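Local coordinates for subtilisin-like protein (PDB 3ZXY), which is the subtilisin-like protease domain of the longer protein PatA and probably cleaves peptide bonds as a serine endopeptidase, at residues 46-51 / 81-85. The protein carries 1 engineered substitution. Numbering follows the deposited sequence.
Sequences GFMSAH and IFSDD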
loop_
_atom_site.group_PDB
_atom_site.type_symbol
_atom_site.label_atom_id
_atom_site.label_comp_id
_atom_site.label_asym_id
_atom_site.label_seq_id
_atom_site.Cartn_x
_atom_site.Cartn_y
_atom_site.Cartn_z
ATOM N N GLY A 46 -8.002 10.802 16.882
ATOM C CA GLY A 46 -8.449 9.491 16.400
ATOM C C GLY A 46 -7.274 8.611 16.027
ATOM O O GLY A 46 -6.389 9.020 15.278
ATOM N N PHE A 47 -7.286 7.382 16.518
ATOM C CA PHE A 47 -6.218 6.426 16.189
ATOM C C PHE A 47 -6.205 6.050 14.721
ATOM O O PHE A 47 -5.133 5.866 14.140
ATOM C CB PHE A 47 -6.322 5.191 17.069
ATOM C CG PHE A 47 -5.903 5.451 18.475
ATOM C CD1 PHE A 47 -4.555 5.619 18.781
ATOM C CD2 PHE A 47 -6.836 5.579 19.473
ATOM C CE1 PHE A 47 -4.152 5.900 20.069
ATOM C CE2 PHE A 47 -6.439 5.857 20.759
ATOM C CZ PHE A 47 -5.097 6.015 21.052
ATOM N N MET A 48 -7.378 5.924 14.118
ATOM C CA MET A 48 -7.430 5.556 12.710
ATOM C C MET A 48 -7.266 6.775 11.803
ATOM O O MET A 48 -6.695 6.665 10.702
ATOM C CB MET A 48 -8.679 4.719 12.405
ATOM C CG MET A 48 -8.584 3.290 12.928
ATOM S SD MET A 48 -7.180 2.392 12.234
ATOM C CE MET A 48 -6.099 2.401 13.665
ATOM N N SER A 49 -7.707 7.948 12.264
ATOM C CA SER A 49 -7.347 9.207 11.595
ATOM C C SER A 49 -5.819 9.371 11.543
ATOM O O SER A 49 -5.258 9.769 10.516
ATOM C CB SER A 49 -7.965 10.400 12.311
ATOM O OG SER A 49 -9.369 10.457 12.146
ATOM N N ALA A 50 -5.129 9.030 12.631
ATOM C CA ALA A 50 -3.668 9.083 12.644
ATOM C C ALA A 50 -3.086 8.106 11.640
ATOM O O ALA A 50 -2.223 8.450 10.828
ATOM C CB ALA A 50 -3.133 8.781 14.035
ATOM N N HIS A 51 -3.599 6.891 11.653
ATOM C CA HIS A 51 -3.095 5.829 10.790
ATOM C C HIS A 51 -3.295 6.180 9.328
ATOM O O HIS A 51 -2.352 6.125 8.514
ATOM C CB HIS A 51 -3.828 4.541 11.174
ATOM C CG HIS A 51 -3.162 3.278 10.714
ATOM N ND1 HIS A 51 -3.427 2.729 9.516
ATOM C CD2 HIS A 51 -2.286 2.411 11.364
ATOM C CE1 HIS A 51 -2.729 1.592 9.379
ATOM N NE2 HIS A 51 -2.026 1.389 10.510
ATOM N N ILE A 81 -12.241 3.038 5.605
ATOM C CA ILE A 81 -12.843 1.798 6.056
ATOM C C ILE A 81 -12.557 1.571 7.533
ATOM O O ILE A 81 -13.386 0.983 8.216
ATOM C CB ILE A 81 -12.370 0.573 5.239
ATOM C CG1 ILE A 81 -10.840 0.441 5.244
ATOM C CG2 ILE A 81 -12.846 0.684 3.797
ATOM C CD1 ILE A 81 -10.324 -0.917 4.804
ATOM N N PHE A 82 -11.405 2.037 8.021
ATOM C CA PHE A 82 -11.061 1.880 9.439
ATOM C C PHE A 82 -11.696 3.035 10.202
ATOM O O PHE A 82 -11.852 4.123 9.667
ATOM C CB PHE A 82 -9.546 1.889 9.691
ATOM C CG PHE A 82 -8.754 0.867 8.913
ATOM C CD1 PHE A 82 -9.278 -0.373 8.558
ATOM C CD2 PHE A 82 -7.421 1.152 8.586
ATOM C CE1 PHE A 82 -8.506 -1.288 7.832
ATOM C CE2 PHE A 82 -6.656 0.244 7.875
ATOM C CZ PHE A 82 -7.206 -0.969 7.489
ATOM N N SER A 83 -12.065 2.808 11.459
ATOM C CA SER A 83 -12.839 3.797 12.206
ATOM C C SER A 83 -12.153 4.199 13.499
ATOM O O SER A 83 -11.542 3.380 14.178
ATOM C CB SER A 83 -14.241 3.258 12.514
ATOM O OG SER A 83 -14.190 2.044 13.256
ATOM N N ASP A 84 -12.295 5.469 13.861
ATOM C CA ASP A 84 -11.798 5.947 15.153
ATOM C C ASP A 84 -12.549 5.353 16.347
ATOM O O ASP A 84 -11.996 5.275 17.434
ATOM C CB ASP A 84 -11.825 7.479 15.204
ATOM C CG ASP A 84 -10.735 8.115 14.353
ATOM O OD1 ASP A 84 -9.650 7.531 14.219
ATOM O OD2 ASP A 84 -10.958 9.229 13.834
ATOM N N ASP A 85 -13.802 4.947 16.142
ATOM C CA ASP A 85 -14.558 4.192 17.136
ATOM C C ASP A 85 -13.819 2.928 17.587
ATOM O O ASP A 85 -13.055 2.347 16.826
ATOM C CB ASP A 85 -15.913 3.776 16.562
ATOM C CG ASP A 85 -16.807 3.117 17.591
ATOM O OD1 ASP A 85 -17.302 3.830 18.494
ATOM O OD2 ASP A 85 -17.030 1.885 17.530
HETATM O O HOH W 1 -9.774 6.733 18.036
#
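D84 reaches from the loop after strand 75-80 to the first turn of helix 47-60 and supplies that turn with an acceptor, illustrating how the open amides of a helix start can be met by a carboxylate distant in sequence. OD1 takes the amide of S49 at 2.8 Å in a fairly straight bond (159°) on its syn side, 16° out of the carboxylate plane, and the amide of M48 in a weak, bent one. OD2 turns its syn lone pair to S49 OG, 2.6 Å away, a hydroxyl that also meets the backbone N of R43. With CG anti to its own carbonyl carbon, D84 extends toward the helix start, the carboxylate carbon lying 3.4 Å from G46 CA, at the N-cap position. A negative charge at this N-terminal end would probably be favoured by the helix dipole. An alanine here would probably leave the amides of M48 and S49 without this acceptor and the S49 hydroxyl without its carboxylate mate. A water extends the link, accepting from F47 N and donating to the backbone carbonyl O of D84. In the subtilase fold this helix carries H51, the predicted charge-relay histidine, whose ND1 bonds D16; A211, also predicted to belong to the relay, is changed in this structure. Van der Waals packing lies beside the polar set: M48 CG comes 3.2 Å from the carbonyl O of S83, and the kink about its CB-CG bond (chi2 -59°) sets SD 3.5 Å from F82 CB. The sulfur stands 4.8 Å from the F82 ring centroid, an oblique Met-aromatic contact, while CE2 of that ring approaches H51 ND1 at 4.4 Å.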